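Local atomic coordinates of choline kinase (Streptococcus pneumoniae, PDB entry 4R78), a protein that probably phosphorylates choline as a choline kinase with a protein kinase-like fold, and binds adenosine monophosphate in its nucleotide pocket. Residues L133-F147 with V188-E200. Residues are numbered along the deposited sequence; the frame is centred on the assembly and turned at random.
With AMP (adenosine monophosphate), chain C.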
loop_
_atom_site.group_PDB
_atom_site.type_symbol
_atom_site.label_atom_id
_atom_site.label_comp_id
_atom_site.label_asym_id
_atom_site.label_seq_id
_atom_site.Cartn_x
_atom_site.Cartn_y
_atom_site.Cartn_z
ATOM N N LEU A 133 -3.767 -0.588 13.901
ATOM C CA LEU A 133 -4.006 0.703 13.263
ATOM C C LEU A 133 -3.897 1.848 14.265
ATOM O O LEU A 133 -3.392 2.920 13.935
ATOM C CB LEU A 133 -5.339 0.728 12.512
ATOM C CG LEU A 133 -5.411 -0.130 11.238
ATOM C CD1 LEU A 133 -6.558 0.339 10.357
ATOM C CD2 LEU A 133 -4.086 -0.130 10.465
ATOM N N GLN A 134 -4.335 1.606 15.501
ATOM C CA GLN A 134 -4.166 2.587 16.567
ATOM C C GLN A 134 -2.687 2.864 16.798
ATOM O O GLN A 134 -2.283 4.014 16.960
ATOM C CB GLN A 134 -4.788 2.098 17.866
ATOM C CG GLN A 134 -6.294 2.123 17.880
ATOM C CD GLN A 134 -6.853 1.647 19.199
ATOM O OE1 GLN A 134 -6.364 0.677 19.778
ATOM N NE2 GLN A 134 -7.885 2.324 19.683
ATOM N N THR A 135 -1.886 1.802 16.801
ATOM C CA THR A 135 -0.448 1.917 17.034
ATOM C C THR A 135 0.208 2.854 16.020
ATOM O O THR A 135 0.989 3.736 16.392
ATOM C CB THR A 135 0.242 0.535 17.025
ATOM O OG1 THR A 135 -0.179 -0.218 18.172
ATOM C CG2 THR A 135 1.757 0.676 17.054
ATOM N N ILE A 136 -0.111 2.671 14.742
ATOM C CA ILE A 136 0.495 3.525 13.726
ATOM C C ILE A 136 -0.039 4.955 13.800
ATOM O O ILE A 136 0.738 5.904 13.780
ATOM C CB ILE A 136 0.439 2.929 12.281
ATOM C CG1 ILE A 136 1.047 3.899 11.258
ATOM C CG2 ILE A 136 -0.967 2.558 11.879
ATOM C CD1 ILE A 136 2.522 4.207 11.470
ATOM N N HIS A 137 -1.353 5.109 13.934
ATOM C CA HIS A 137 -1.939 6.447 13.904
ATOM C C HIS A 137 -1.633 7.309 15.124
ATOM O O HIS A 137 -1.671 8.536 15.029
ATOM C CB HIS A 137 -3.441 6.394 13.623
ATOM C CG HIS A 137 -3.772 5.774 12.302
ATOM N ND1 HIS A 137 -4.995 5.202 12.032
ATOM C CD2 HIS A 137 -3.024 5.610 11.185
ATOM C CE1 HIS A 137 -4.994 4.731 10.798
ATOM N NE2 HIS A 137 -3.809 4.966 10.263
ATOM N N THR A 138 -1.308 6.670 16.247
ATOM C CA THR A 138 -0.953 7.389 17.475
ATOM C C THR A 138 0.550 7.328 17.777
ATOM O O THR A 138 0.975 7.644 18.892
ATOM C CB THR A 138 -1.719 6.840 18.699
ATOM O OG1 THR A 138 -1.293 5.499 18.966
ATOM C CG2 THR A 138 -3.230 6.872 18.470
ATOM N N SER A 139 1.347 6.924 16.792
ATOM C CA SER A 139 2.789 6.728 16.993
ATOM C C SER A 139 3.544 8.019 17.302
ATOM O O SER A 139 4.649 7.971 17.852
ATOM C CB SER A 139 3.414 6.070 15.762
ATOM O OG SER A 139 3.530 7.001 14.698
ATOM N N ALA A 140 2.937 9.154 16.948
ATOM C CA ALA A 140 3.554 10.486 17.018
ATOM C C ALA A 140 4.786 10.627 16.118
ATOM O O ALA A 140 5.505 11.626 16.191
ATOM C CB ALA A 140 3.886 10.876 18.469
ATOM N N LYS A 141 5.015 9.631 15.260
ATOM C CA LYS A 141 6.167 9.649 14.367
ATOM C C LYS A 141 5.914 10.568 13.185
ATOM O O LYS A 141 4.809 10.592 12.628
ATOM C CB LYS A 141 6.517 8.232 13.897
ATOM C CG LYS A 141 6.991 7.334 15.028
ATOM C CD LYS A 141 7.224 5.906 14.582
ATOM C CE LYS A 141 7.834 5.083 15.718
ATOM N NZ LYS A 141 9.249 5.444 16.046
ATOM N N GLU A 142 6.942 11.333 12.825
ATOM C CA GLU A 142 6.876 12.254 11.705
ATOM C C GLU A 142 7.544 11.621 10.489
ATOM O O GLU A 142 8.756 11.743 10.284
ATOM C CB GLU A 142 7.536 13.586 12.073
ATOM C CG GLU A 142 6.790 14.377 13.151
ATOM C CD GLU A 142 5.503 15.016 12.645
ATOM O OE1 GLU A 142 5.451 15.411 11.458
ATOM O OE2 GLU A 142 4.546 15.129 13.443
ATOM N N LEU A 143 6.737 10.924 9.696
ATOM C CA LEU A 143 7.225 10.275 8.486
ATOM C C LEU A 143 7.659 11.312 7.469
ATOM O O LEU A 143 7.165 12.445 7.465
ATOM C CB LEU A 143 6.134 9.400 7.855
ATOM C CG LEU A 143 5.483 8.302 8.704
ATOM C CD1 LEU A 143 4.532 7.468 7.857
ATOM C CD2 LEU A 143 6.524 7.420 9.381
ATOM N N ARG A 144 8.594 10.921 6.613
ATOM C CA ARG A 144 8.916 11.714 5.443
ATOM C C ARG A 144 7.902 11.414 4.351
ATOM O O ARG A 144 7.644 10.250 4.026
ATOM C CB ARG A 144 10.345 11.443 4.977
ATOM C CG ARG A 144 11.376 12.225 5.776
ATOM C CD ARG A 144 12.805 11.916 5.350
ATOM N NE ARG A 144 13.003 12.079 3.913
ATOM C CZ ARG A 144 14.187 12.047 3.306
ATOM N NH1 ARG A 144 15.301 11.871 4.011
ATOM N NH2 ARG A 144 14.257 12.196 1.989
ATOM N N GLY A 145 7.320 12.476 3.808
ATOM C CA GLY A 145 6.261 12.362 2.821
ATOM C C GLY A 145 4.977 12.983 3.333
ATOM O O GLY A 145 4.544 12.712 4.456
ATOM N N GLU A 146 4.380 13.831 2.503
ATOM C CA GLU A 146 3.099 14.451 2.810
ATOM C C GLU A 146 2.115 14.040 1.729
ATOM O O GLU A 146 2.177 14.548 0.602
ATOM C CB GLU A 146 3.231 15.978 2.852
ATOM C CG GLU A 146 4.212 16.502 3.896
ATOM C CD GLU A 146 3.701 16.336 5.318
ATOM O OE1 GLU A 146 2.534 16.697 5.582
ATOM O OE2 GLU A 146 4.469 15.847 6.171
ATOM N N PHE A 147 1.218 13.113 2.065
ATOM C CA PHE A 147 0.297 12.575 1.071
ATOM C C PHE A 147 -0.714 13.617 0.614
ATOM O O PHE A 147 -1.443 14.204 1.416
ATOM C CB PHE A 147 -0.402 11.295 1.547
ATOM C CG PHE A 147 -0.889 10.431 0.417
ATOM C CD1 PHE A 147 -0.035 9.524 -0.201
ATOM C CD2 PHE A 147 -2.194 10.541 -0.052
ATOM C CE1 PHE A 147 -0.474 8.726 -1.256
ATOM C CE2 PHE A 147 -2.638 9.753 -1.108
ATOM C CZ PHE A 147 -1.779 8.842 -1.711
ATOM N N VAL A 188 -8.467 18.534 7.432
ATOM C CA VAL A 188 -7.676 17.320 7.209
ATOM C C VAL A 188 -6.621 17.164 8.301
ATOM O O VAL A 188 -5.888 18.105 8.613
ATOM C CB VAL A 188 -7.019 17.318 5.797
ATOM C CG1 VAL A 188 -6.156 16.077 5.582
ATOM C CG2 VAL A 188 -8.091 17.405 4.711
ATOM N N ASP A 189 -6.563 15.970 8.880
ATOM C CA ASP A 189 -5.601 15.664 9.929
ATOM C C ASP A 189 -4.310 15.120 9.326
ATOM O O ASP A 189 -4.277 14.730 8.157
ATOM C CB ASP A 189 -6.215 14.694 10.946
ATOM C CG ASP A 189 -7.448 15.273 11.626
ATOM O OD1 ASP A 189 -7.354 16.377 12.208
ATOM O OD2 ASP A 189 -8.517 14.634 11.574
ATOM N N ARG A 190 -3.247 15.120 10.122
ATOM C CA ARG A 190 -1.921 14.775 9.636
ATOM C C ARG A 190 -1.223 13.832 10.612
ATOM O O ARG A 190 -0.703 14.257 11.652
ATOM C CB ARG A 190 -1.106 16.050 9.414
ATOM C CG ARG A 190 0.272 15.816 8.853
ATOM C CD ARG A 190 1.017 17.126 8.662
ATOM N NE ARG A 190 2.423 16.886 8.353
ATOM C CZ ARG A 190 3.377 16.712 9.264
ATOM N NH1 ARG A 190 3.097 16.762 10.563
ATOM N NH2 ARG A 190 4.623 16.491 8.873
ATOM N N LYS A 191 -1.229 12.546 10.269
ATOM C CA LYS A 191 -0.654 11.504 11.118
ATOM C C LYS A 191 0.100 10.492 10.263
ATOM O O LYS A 191 -0.139 10.381 9.058
ATOM C CB LYS A 191 -1.752 10.779 11.909
ATOM C CG LYS A 191 -2.642 11.676 12.774
ATOM C CD LYS A 191 -1.965 12.090 14.064
ATOM C CE LYS A 191 -2.912 12.909 14.932
ATOM N NZ LYS A 191 -2.217 13.490 16.110
ATOM N N SER A 192 1.006 9.748 10.895
ATOM C CA SER A 192 1.695 8.650 10.226
ATOM C C SER A 192 0.691 7.592 9.767
ATOM O O SER A 192 -0.060 7.046 10.580
ATOM C CB SER A 192 2.727 8.039 11.172
ATOM O OG SER A 192 2.135 7.690 12.410
ATOM N N CYS A 193 0.670 7.330 8.457
ATOM C CA CYS A 193 -0.249 6.352 7.852
ATOM C C CYS A 193 0.492 5.329 6.998
ATOM O O CYS A 193 1.568 5.617 6.467
ATOM C CB CYS A 193 -1.283 7.049 6.964
ATOM S SG CYS A 193 -2.487 8.101 7.818
ATOM N N HIS A 194 -0.102 4.144 6.859
ATOM C CA HIS A 194 0.426 3.091 5.992
ATOM C C HIS A 194 0.135 3.380 4.523
ATOM O O HIS A 194 1.002 3.178 3.670
ATOM C CB HIS A 194 -0.153 1.732 6.388
ATOM C CG HIS A 194 0.366 0.592 5.572
ATOM N ND1 HIS A 194 -0.068 0.334 4.288
ATOM C CD2 HIS A 194 1.280 -0.366 5.859
ATOM C CE1 HIS A 194 0.565 -0.725 3.816
ATOM N NE2 HIS A 194 1.384 -1.172 4.753
ATOM N N ILE A 195 -1.090 3.841 4.250
ATOM C CA ILE A 195 -1.572 4.259 2.916
ATOM C C ILE A 195 -2.028 3.164 1.936
ATOM O O ILE A 195 -2.623 3.475 0.899
ATOM C CB ILE A 195 -0.530 5.159 2.150
ATOM C CG1 ILE A 195 -0.134 6.374 3.011
ATOM C CG2 ILE A 195 -1.043 5.582 0.759
ATOM C CD1 ILE A 195 -1.245 7.411 3.237
ATOM N N ASP A 196 -1.780 1.895 2.264
ATOM C CA ASP A 196 -2.046 0.801 1.320
ATOM C C ASP A 196 -2.490 -0.470 2.059
ATOM O O ASP A 196 -1.841 -1.519 1.969
ATOM C CB ASP A 196 -0.875 0.509 0.363
ATOM C CG ASP A 196 -1.244 -0.465 -0.745
ATOM O OD1 ASP A 196 -2.433 -0.514 -1.130
ATOM O OD2 ASP A 196 -0.346 -1.184 -1.231
ATOM N N LEU A 197 -3.623 -0.382 2.758
ATOM C CA LEU A 197 -4.085 -1.468 3.628
ATOM C C LEU A 197 -4.898 -2.567 2.919
ATOM O O LEU A 197 -6.013 -2.910 3.336
ATOM C CB LEU A 197 -4.823 -0.910 4.855
ATOM C CG LEU A 197 -3.962 -0.103 5.837
ATOM C CD1 LEU A 197 -4.825 0.433 6.959
ATOM C CD2 LEU A 197 -2.801 -0.917 6.398
ATOM N N VAL A 198 -4.334 -3.113 1.844
ATOM C CA VAL A 198 -4.850 -4.354 1.258
ATOM C C VAL A 198 -4.675 -5.492 2.273
ATOM O O VAL A 198 -3.720 -5.480 3.056
ATOM C CB VAL A 198 -4.174 -4.704 -0.100
ATOM C CG1 VAL A 198 -4.569 -3.704 -1.177
ATOM C CG2 VAL A 198 -2.645 -4.775 0.030
ATOM N N PRO A 199 -5.603 -6.465 2.285
ATOM C CA PRO A 199 -5.514 -7.497 3.321
ATOM C C PRO A 199 -4.245 -8.340 3.231
ATOM O O PRO A 199 -3.745 -8.798 4.263
ATOM C CB PRO A 199 -6.767 -8.353 3.092
ATOM C CG PRO A 199 -7.229 -8.028 1.742
ATOM C CD PRO A 199 -6.784 -6.645 1.420
ATOM N N GLU A 200 -3.715 -8.515 2.020
ATOM C CA GLU A 200 -2.495 -9.306 1.826
ATOM C C GLU A 200 -1.234 -8.622 2.366
ATOM O O GLU A 200 -0.147 -9.203 2.338
ATOM C CB GLU A 200 -2.326 -9.742 0.360
ATOM C CG GLU A 200 -2.057 -8.621 -0.644
ATOM C CD GLU A 200 -3.326 -8.034 -1.260
ATOM O OE1 GLU A 200 -3.218 -7.410 -2.339
ATOM O OE2 GLU A 200 -4.426 -8.179 -0.679
HETATM P P AMP C . 1.847 -8.155 -1.340
HETATM O O1P AMP C . 1.653 -6.807 -1.990
HETATM O O2P AMP C . 1.270 -9.312 -2.120
HETATM O O3P AMP C . 1.536 -8.181 0.137
HETATM O "O5'" AMP C . 3.436 -8.408 -1.395
HETATM C "C5'" AMP C . 4.086 -9.138 -0.356
HETATM C "C4'" AMP C . 3.568 -10.571 -0.327
HETATM O "O4'" AMP C . 4.663 -11.479 -0.166
HETATM C "C3'" AMP C . 2.625 -10.799 0.843
HETATM O "O3'" AMP C . 1.262 -10.835 0.407
HETATM C "C2'" AMP C . 3.050 -12.125 1.444
HETATM O "O2'" AMP C . 2.239 -13.186 0.940
HETATM C "C1'" AMP C . 4.470 -12.349 0.957
HETATM N N9 AMP C . 5.444 -12.033 2.036
HETATM C C8 AMP C . 5.884 -10.802 2.363
HETATM N N7 AMP C . 6.772 -10.838 3.387
HETATM C C5 AMP C . 6.921 -12.126 3.731
HETATM C C6 AMP C . 7.714 -12.868 4.737
HETATM N N6 AMP C . 8.537 -12.205 5.583
HETATM N N1 AMP C . 7.590 -14.215 4.774
HETATM C C2 AMP C . 6.771 -14.878 3.933
HETATM N N3 AMP C . 6.020 -14.266 2.994
HETATM C C4 AMP C . 6.047 -12.915 2.842
HETATM O O HOH W 1 2.192 10.960 13.428
#
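The chi1 of Ser-192, 53°, sets OG between the backbone N and the carbonyl carbon, aimed at the C-terminal end of helix 126-137, while Arg-190, extended from CG to NE with chi1 -178°, reaches out to Glu-142 and Glu-146. In this protein kinase-like fold, the sequence His-194, Ile-195, Asp-196 to Asn-201 resembles the HxDxxxxN catalytic-loop signature of the family, and strand 191-193 leads into it past the helix. Ser-192 OG donates to Ile-136 O at 2.6 Å, and Ser-139 N reaches the same oxygen from the opposite face of its plane, so two donors serve a carbonyl at the helix end. A small hydroxyl suits this buried spot, where Ser-192 CB also packs on Leu-143 CG at 3.7 Å. One water joins the strand to the loop, accepting from Ser-192 N and donating to Lys-141 O. His-137 turns its ring edge to Ser-192 O, CD2 lying 3.3 Å away; its ND1 and NE2 are hydrogen-bonded to Tyr-248 OH and Asp-226 OD2, two polar corners suiting a buried ring. Nearer the AMP pocket, to which Glu-200 belongs, Leu-133 CD2 meets Leu-197 CD1 tip to tip at 3.6 Å, apolar ends suited to burial. At the exposed end, Arg-190 suits two acids. End-on, its NH1 and NH2 converge on Glu-142 OE1 through bent bonds. Side-on, nearly coplanar with the Glu-146 carboxylate, NH2 meets OE2 and NE donates to Glu-146 OE1 at 2.8 Å.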